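Local coordinates for protein BCAM1869 (Burkholderia cenocepacia, PDB 4O2H) that is a homologue of RsaM, probably a transcriptional regulator of quorum sensing, and associates with a second copy of itself, at residues A[49-63]-A[75-87]. Residues are numbered along the deposited sequence; the frame is centred on the assembly and turned at random.
Sequences RDNAIDARLAGYTEW and TVGWDWYLERATG
Paired backbone bonds join Gly59 with Trp80, Thr61 with Trp78 and Trp63 with Val76, and the axes of strands 57-63 and 75-83 run antiparallel at 162°, 4.6 Å apart. Toward the end of strand 75-83 the pairing shifts: Leu82 N bonds to Leu57 O, whereas Leu82 O receives Arg56 N at 2.7 Å, one residue earlier, where the chain turns a corner.

Aromatic contacts dominate the face carrying Thr61, Trp63, Trp78 and Trp80. The Trp80 indole lies flat over the Gly59 backbone, its CG held between backbone N and carbonyl carbon (chi1 56°). Gly59 N lies over the centre of the ring, and Gly59 CA makes a CH-pi contact, 4.1 Å from the centroid of the Trp80 five-membered ring. Trp80 NE1 then bonds to Tyr60 O (3.0 Å), which lies in the indole plane although the N-H arrives above the carbonyl plane; this bond helps to fix the ring's rotation, together with the Gly59 backbone against its face. Next along, Thr61 CG2 sits over the centre of the Trp78 indole, 3.2 Å from Trp78 CE2. Thr61 OG1 accepts Trp63 NE1 in the indole plane and also bonds to Ser38 OG and Ala37 O. Trp78 CH2 meets one face of Trp63, the two rings forming an oblique pair. Trp128 and Val132 of helix 128-138 pack against this cluster. On the other face, Ile53 CG2 lies over the Tyr81 ring, 3.8 Å from its centroid.

A salt bridge closes the exposed end. Arg84 NE donates almost straight (173°) to Asp54 OD1 at 2.7 Å. Beside it, in an apolar contact, Leu82 CD2 lies over the centre of one face of the Arg56 guanidinium.

Register and bonding identify a beta hairpin forming the two central strands of a four-stranded antiparallel sheet, in the order 34-40, 55-65, 74-83, 89-98.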
loop_
_atom_site.group_PDB
_atom_site.type_symbol
_atom_site.label_atom_id
_atom_site.label_comp_id
_atom_site.label_asym_id
_atom_site.label_seq_id
_atom_site.Cartn_x
_atom_site.Cartn_y
_atom_site.Cartn_z
ATOM N N ARG A 49 14.722 13.044 -2.473
ATOM C CA ARG A 49 15.407 14.218 -3.008
ATOM C C ARG A 49 16.354 14.823 -1.973
ATOM O O ARG A 49 17.389 15.352 -2.343
ATOM C CB ARG A 49 14.400 15.274 -3.476
ATOM C CG ARG A 49 13.891 15.027 -4.891
ATOM C CD ARG A 49 12.748 15.961 -5.196
ATOM N NE ARG A 49 12.187 15.730 -6.524
ATOM C CZ ARG A 49 11.050 16.268 -6.955
ATOM N NH1 ARG A 49 10.337 17.059 -6.158
ATOM N NH2 ARG A 49 10.608 16.012 -8.181
ATOM N N ASP A 50 16.017 14.683 -0.686
ATOM C CA ASP A 50 16.780 15.131 0.478
ATOM C C ASP A 50 18.017 14.257 0.696
ATOM O O ASP A 50 18.990 14.688 1.326
ATOM C CB ASP A 50 15.891 15.059 1.715
ATOM C CG ASP A 50 16.003 16.276 2.585
ATOM O OD1 ASP A 50 15.098 17.138 2.514
ATOM O OD2 ASP A 50 16.999 16.374 3.341
ATOM N N ASN A 51 17.958 13.022 0.179
ATOM C CA ASN A 51 19.034 12.040 0.267
ATOM C C ASN A 51 19.747 11.916 -1.088
ATOM O O ASN A 51 20.232 10.846 -1.419
ATOM C CB ASN A 51 18.486 10.675 0.758
ATOM C CG ASN A 51 17.767 10.767 2.079
ATOM O OD1 ASN A 51 18.047 11.644 2.910
ATOM N ND2 ASN A 51 16.809 9.876 2.296
ATOM N N ALA A 52 19.783 13.021 -1.872
ATOM C CA ALA A 52 20.483 13.173 -3.160
ATOM C C ALA A 52 19.993 12.240 -4.304
ATOM O O ALA A 52 20.715 12.053 -5.300
ATOM C CB ALA A 52 21.997 13.008 -2.968
ATOM N N ILE A 53 18.765 11.726 -4.213
ATOM C CA ILE A 53 18.220 10.913 -5.299
ATOM C C ILE A 53 17.475 11.884 -6.224
ATOM O O ILE A 53 16.589 12.606 -5.753
ATOM C CB ILE A 53 17.344 9.741 -4.755
ATOM C CG1 ILE A 53 18.242 8.645 -4.140
ATOM C CG2 ILE A 53 16.421 9.144 -5.821
ATOM C CD1 ILE A 53 17.779 8.099 -2.835
ATOM N N ASP A 54 17.848 11.923 -7.528
ATOM C CA ASP A 54 17.178 12.775 -8.512
ATOM C C ASP A 54 15.909 12.059 -9.059
ATOM O O ASP A 54 15.911 11.501 -10.166
ATOM C CB ASP A 54 18.130 13.204 -9.659
ATOM C CG ASP A 54 17.588 14.373 -10.480
ATOM O OD1 ASP A 54 16.654 15.061 -9.996
ATOM O OD2 ASP A 54 18.092 14.598 -11.606
ATOM N N ALA A 55 14.834 12.066 -8.250
ATOM C CA ALA A 55 13.586 11.398 -8.613
ATOM C C ALA A 55 12.538 12.392 -9.100
ATOM O O ALA A 55 12.350 13.455 -8.511
ATOM C CB ALA A 55 13.045 10.596 -7.437
ATOM N N ARG A 56 11.864 12.029 -10.189
ATOM C CA ARG A 56 10.764 12.804 -10.765
ATOM C C ARG A 56 9.482 12.564 -9.970
ATOM O O ARG A 56 8.737 13.496 -9.701
ATOM C CB ARG A 56 10.546 12.358 -12.212
ATOM C CG ARG A 56 11.198 13.251 -13.235
ATOM C CD ARG A 56 11.168 12.559 -14.586
ATOM N NE ARG A 56 9.804 12.417 -15.089
ATOM C CZ ARG A 56 9.461 11.560 -16.038
ATOM N NH1 ARG A 56 10.376 10.776 -16.596
ATOM N NH2 ARG A 56 8.196 11.467 -16.432
ATOM N N LEU A 57 9.207 11.275 -9.661
ATOM C CA LEU A 57 8.042 10.814 -8.909
ATOM C C LEU A 57 8.454 9.712 -7.946
ATOM O O LEU A 57 9.434 9.001 -8.205
ATOM C CB LEU A 57 6.947 10.241 -9.848
ATOM C CG LEU A 57 6.297 11.088 -10.934
ATOM C CD1 LEU A 57 5.469 10.180 -11.852
ATOM C CD2 LEU A 57 5.383 12.192 -10.329
ATOM N N ALA A 58 7.658 9.516 -6.887
ATOM C CA ALA A 58 7.836 8.436 -5.954
ATOM C C ALA A 58 6.489 8.005 -5.452
ATOM O O ALA A 58 5.572 8.828 -5.336
ATOM C CB ALA A 58 8.727 8.860 -4.802
ATOM N N GLY A 59 6.375 6.733 -5.095
ATOM C CA GLY A 59 5.117 6.239 -4.568
ATOM C C GLY A 59 5.173 4.803 -4.147
ATOM O O GLY A 59 6.247 4.197 -4.063
ATOM N N TYR A 60 3.982 4.262 -3.941
ATOM C CA TYR A 60 3.704 2.911 -3.520
ATOM C C TYR A 60 3.052 2.139 -4.673
ATOM O O TYR A 60 2.519 2.719 -5.627
ATOM C CB TYR A 60 2.786 2.929 -2.264
ATOM C CG TYR A 60 1.320 3.156 -2.584
ATOM C CD1 TYR A 60 0.485 2.091 -2.924
ATOM C CD2 TYR A 60 0.771 4.442 -2.584
ATOM C CE1 TYR A 60 -0.850 2.297 -3.275
ATOM C CE2 TYR A 60 -0.578 4.654 -2.891
ATOM C CZ TYR A 60 -1.371 3.580 -3.274
ATOM O OH TYR A 60 -2.688 3.758 -3.623
ATOM N N THR A 61 3.112 0.825 -4.564
ATOM C CA THR A 61 2.445 -0.114 -5.451
ATOM C C THR A 61 2.188 -1.384 -4.643
ATOM O O THR A 61 2.960 -1.709 -3.751
ATOM C CB THR A 61 3.176 -0.321 -6.762
ATOM O OG1 THR A 61 2.335 -1.107 -7.607
ATOM C CG2 THR A 61 4.553 -0.937 -6.581
ATOM N N GLU A 62 1.029 -1.999 -4.906
ATOM C CA GLU A 62 0.477 -3.210 -4.314
ATOM C C GLU A 62 0.092 -4.199 -5.414
ATOM O O GLU A 62 -0.594 -3.828 -6.355
ATOM C CB GLU A 62 -0.746 -2.890 -3.421
ATOM C CG GLU A 62 -0.361 -2.221 -2.111
ATOM C CD GLU A 62 0.667 -2.945 -1.248
ATOM O OE1 GLU A 62 0.851 -4.182 -1.369
ATOM O OE2 GLU A 62 1.260 -2.249 -0.399
ATOM N N TRP A 63 0.588 -5.439 -5.296
ATOM C CA TRP A 63 0.424 -6.533 -6.249
ATOM C C TRP A 63 -0.034 -7.778 -5.487
ATOM O O TRP A 63 0.163 -7.872 -4.272
ATOM C CB TRP A 63 1.773 -6.795 -7.005
ATOM C CG TRP A 63 2.165 -5.700 -7.983
ATOM C CD1 TRP A 63 2.296 -4.366 -7.718
ATOM C CD2 TRP A 63 2.341 -5.848 -9.403
ATOM N NE1 TRP A 63 2.566 -3.676 -8.873
ATOM C CE2 TRP A 63 2.609 -4.564 -9.927
ATOM C CE3 TRP A 63 2.353 -6.955 -10.275
ATOM C CZ2 TRP A 63 2.919 -4.355 -11.285
ATOM C CZ3 TRP A 63 2.620 -6.745 -11.634
ATOM C CH2 TRP A 63 2.872 -5.456 -12.129
ATOM N N THR A 75 0.634 -11.424 -1.329
ATOM C CA THR A 75 0.693 -9.938 -1.422
ATOM C C THR A 75 2.135 -9.482 -1.498
ATOM O O THR A 75 2.995 -10.000 -0.787
ATOM C CB THR A 75 0.074 -9.251 -0.207
ATOM O OG1 THR A 75 0.530 -9.938 0.954
ATOM C CG2 THR A 75 -1.407 -9.250 -0.246
ATOM N N VAL A 76 2.408 -8.548 -2.365
ATOM C CA VAL A 76 3.731 -7.996 -2.598
ATOM C C VAL A 76 3.541 -6.517 -2.873
ATOM O O VAL A 76 2.807 -6.133 -3.803
ATOM C CB VAL A 76 4.488 -8.719 -3.765
ATOM C CG1 VAL A 76 5.915 -8.166 -3.943
ATOM C CG2 VAL A 76 4.502 -10.250 -3.576
ATOM N N GLY A 77 4.181 -5.710 -2.044
ATOM C CA GLY A 77 4.134 -4.261 -2.159
ATOM C C GLY A 77 5.493 -3.653 -1.957
ATOM O O GLY A 77 6.372 -4.262 -1.360
ATOM N N TRP A 78 5.700 -2.492 -2.524
ATOM C CA TRP A 78 6.977 -1.805 -2.407
ATOM C C TRP A 78 6.802 -0.337 -2.746
ATOM O O TRP A 78 5.785 0.075 -3.340
ATOM C CB TRP A 78 8.057 -2.456 -3.331
ATOM C CG TRP A 78 7.759 -2.341 -4.809
ATOM C CD1 TRP A 78 8.301 -1.436 -5.689
ATOM C CD2 TRP A 78 6.980 -3.259 -5.608
ATOM N NE1 TRP A 78 7.877 -1.705 -6.966
ATOM C CE2 TRP A 78 7.067 -2.820 -6.952
ATOM C CE3 TRP A 78 6.179 -4.381 -5.309
ATOM C CZ2 TRP A 78 6.370 -3.454 -7.994
ATOM C CZ3 TRP A 78 5.466 -4.984 -6.331
ATOM C CH2 TRP A 78 5.585 -4.542 -7.663
ATOM N N ASP A 79 7.821 0.440 -2.378
ATOM C CA ASP A 79 7.986 1.848 -2.740
ATOM C C ASP A 79 8.865 1.926 -3.960
ATOM O O ASP A 79 9.833 1.154 -4.104
ATOM C CB ASP A 79 8.580 2.679 -1.586
ATOM C CG ASP A 79 7.647 2.899 -0.412
ATOM O OD1 ASP A 79 6.431 2.605 -0.546
ATOM O OD2 ASP A 79 8.118 3.382 0.629
ATOM N N TRP A 80 8.511 2.839 -4.868
ATOM C CA TRP A 80 9.276 3.035 -6.110
ATOM C C TRP A 80 9.570 4.518 -6.328
ATOM O O TRP A 80 8.976 5.365 -5.696
ATOM C CB TRP A 80 8.519 2.454 -7.326
ATOM C CG TRP A 80 7.142 3.048 -7.461
ATOM C CD1 TRP A 80 5.987 2.548 -6.937
ATOM C CD2 TRP A 80 6.803 4.325 -8.038
ATOM N NE1 TRP A 80 4.952 3.421 -7.156
ATOM C CE2 TRP A 80 5.425 4.526 -7.824
ATOM C CE3 TRP A 80 7.533 5.315 -8.740
ATOM C CZ2 TRP A 80 4.764 5.690 -8.244
ATOM C CZ3 TRP A 80 6.877 6.464 -9.156
ATOM C CH2 TRP A 80 5.508 6.642 -8.917
ATOM N N TYR A 81 10.472 4.815 -7.237
ATOM C CA TYR A 81 10.752 6.158 -7.679
ATOM C C TYR A 81 11.065 6.093 -9.143
ATOM O O TYR A 81 11.551 5.074 -9.656
ATOM C CB TYR A 81 11.822 6.929 -6.862
ATOM C CG TYR A 81 13.240 6.405 -6.896
ATOM C CD1 TYR A 81 14.139 6.836 -7.866
ATOM C CD2 TYR A 81 13.717 5.561 -5.895
ATOM C CE1 TYR A 81 15.455 6.380 -7.888
ATOM C CE2 TYR A 81 15.038 5.110 -5.896
ATOM C CZ TYR A 81 15.903 5.523 -6.897
ATOM O OH TYR A 81 17.208 5.099 -6.898
ATOM N N LEU A 82 10.756 7.185 -9.821
ATOM C CA LEU A 82 11.026 7.330 -11.224
ATOM C C LEU A 82 12.200 8.298 -11.373
ATOM O O LEU A 82 12.075 9.469 -11.011
ATOM C CB LEU A 82 9.745 7.829 -11.936
ATOM C CG LEU A 82 9.885 8.264 -13.398
ATOM C CD1 LEU A 82 10.296 7.080 -14.275
ATOM C CD2 LEU A 82 8.613 8.875 -13.858
ATOM N N GLU A 83 13.350 7.803 -11.896
ATOM C CA GLU A 83 14.543 8.624 -12.108
ATOM C C GLU A 83 14.292 9.667 -13.173
ATOM O O GLU A 83 13.613 9.384 -14.166
ATOM C CB GLU A 83 15.757 7.785 -12.501
ATOM C CG GLU A 83 16.403 7.047 -11.346
ATOM C CD GLU A 83 17.915 6.976 -11.437
ATOM O OE1 GLU A 83 18.436 6.876 -12.574
ATOM O OE2 GLU A 83 18.578 7.045 -10.373
ATOM N N ARG A 84 14.787 10.883 -12.937
ATOM C CA ARG A 84 14.643 11.977 -13.873
ATOM C C ARG A 84 15.511 11.719 -15.129
ATOM O O ARG A 84 15.004 11.784 -16.251
ATOM C CB ARG A 84 15.027 13.301 -13.186
ATOM C CG ARG A 84 14.624 14.567 -13.941
ATOM C CD ARG A 84 15.003 15.862 -13.208
ATOM N NE ARG A 84 14.738 15.783 -11.767
ATOM C CZ ARG A 84 13.566 16.031 -11.185
ATOM N NH1 ARG A 84 12.525 16.427 -11.914
ATOM N NH2 ARG A 84 13.428 15.901 -9.869
ATOM N N ALA A 85 16.788 11.357 -14.914
ATOM C CA ALA A 85 17.813 11.186 -15.947
ATOM C C ALA A 85 17.453 10.178 -17.031
ATOM O O ALA A 85 17.440 10.512 -18.223
ATOM C CB ALA A 85 19.141 10.778 -15.309
ATOM N N THR A 86 17.175 8.966 -16.603
ATOM C CA THR A 86 16.969 7.788 -17.407
ATOM C C THR A 86 15.519 7.452 -17.711
ATOM O O THR A 86 15.262 6.705 -18.659
ATOM C CB THR A 86 17.590 6.617 -16.632
ATOM O OG1 THR A 86 17.267 6.769 -15.243
ATOM C CG2 THR A 86 19.117 6.561 -16.789
ATOM N N GLY A 87 14.597 7.925 -16.890
ATOM C CA GLY A 87 13.190 7.564 -17.017
ATOM C C GLY A 87 12.963 6.148 -16.507
ATOM O O GLY A 87 11.927 5.529 -16.786
#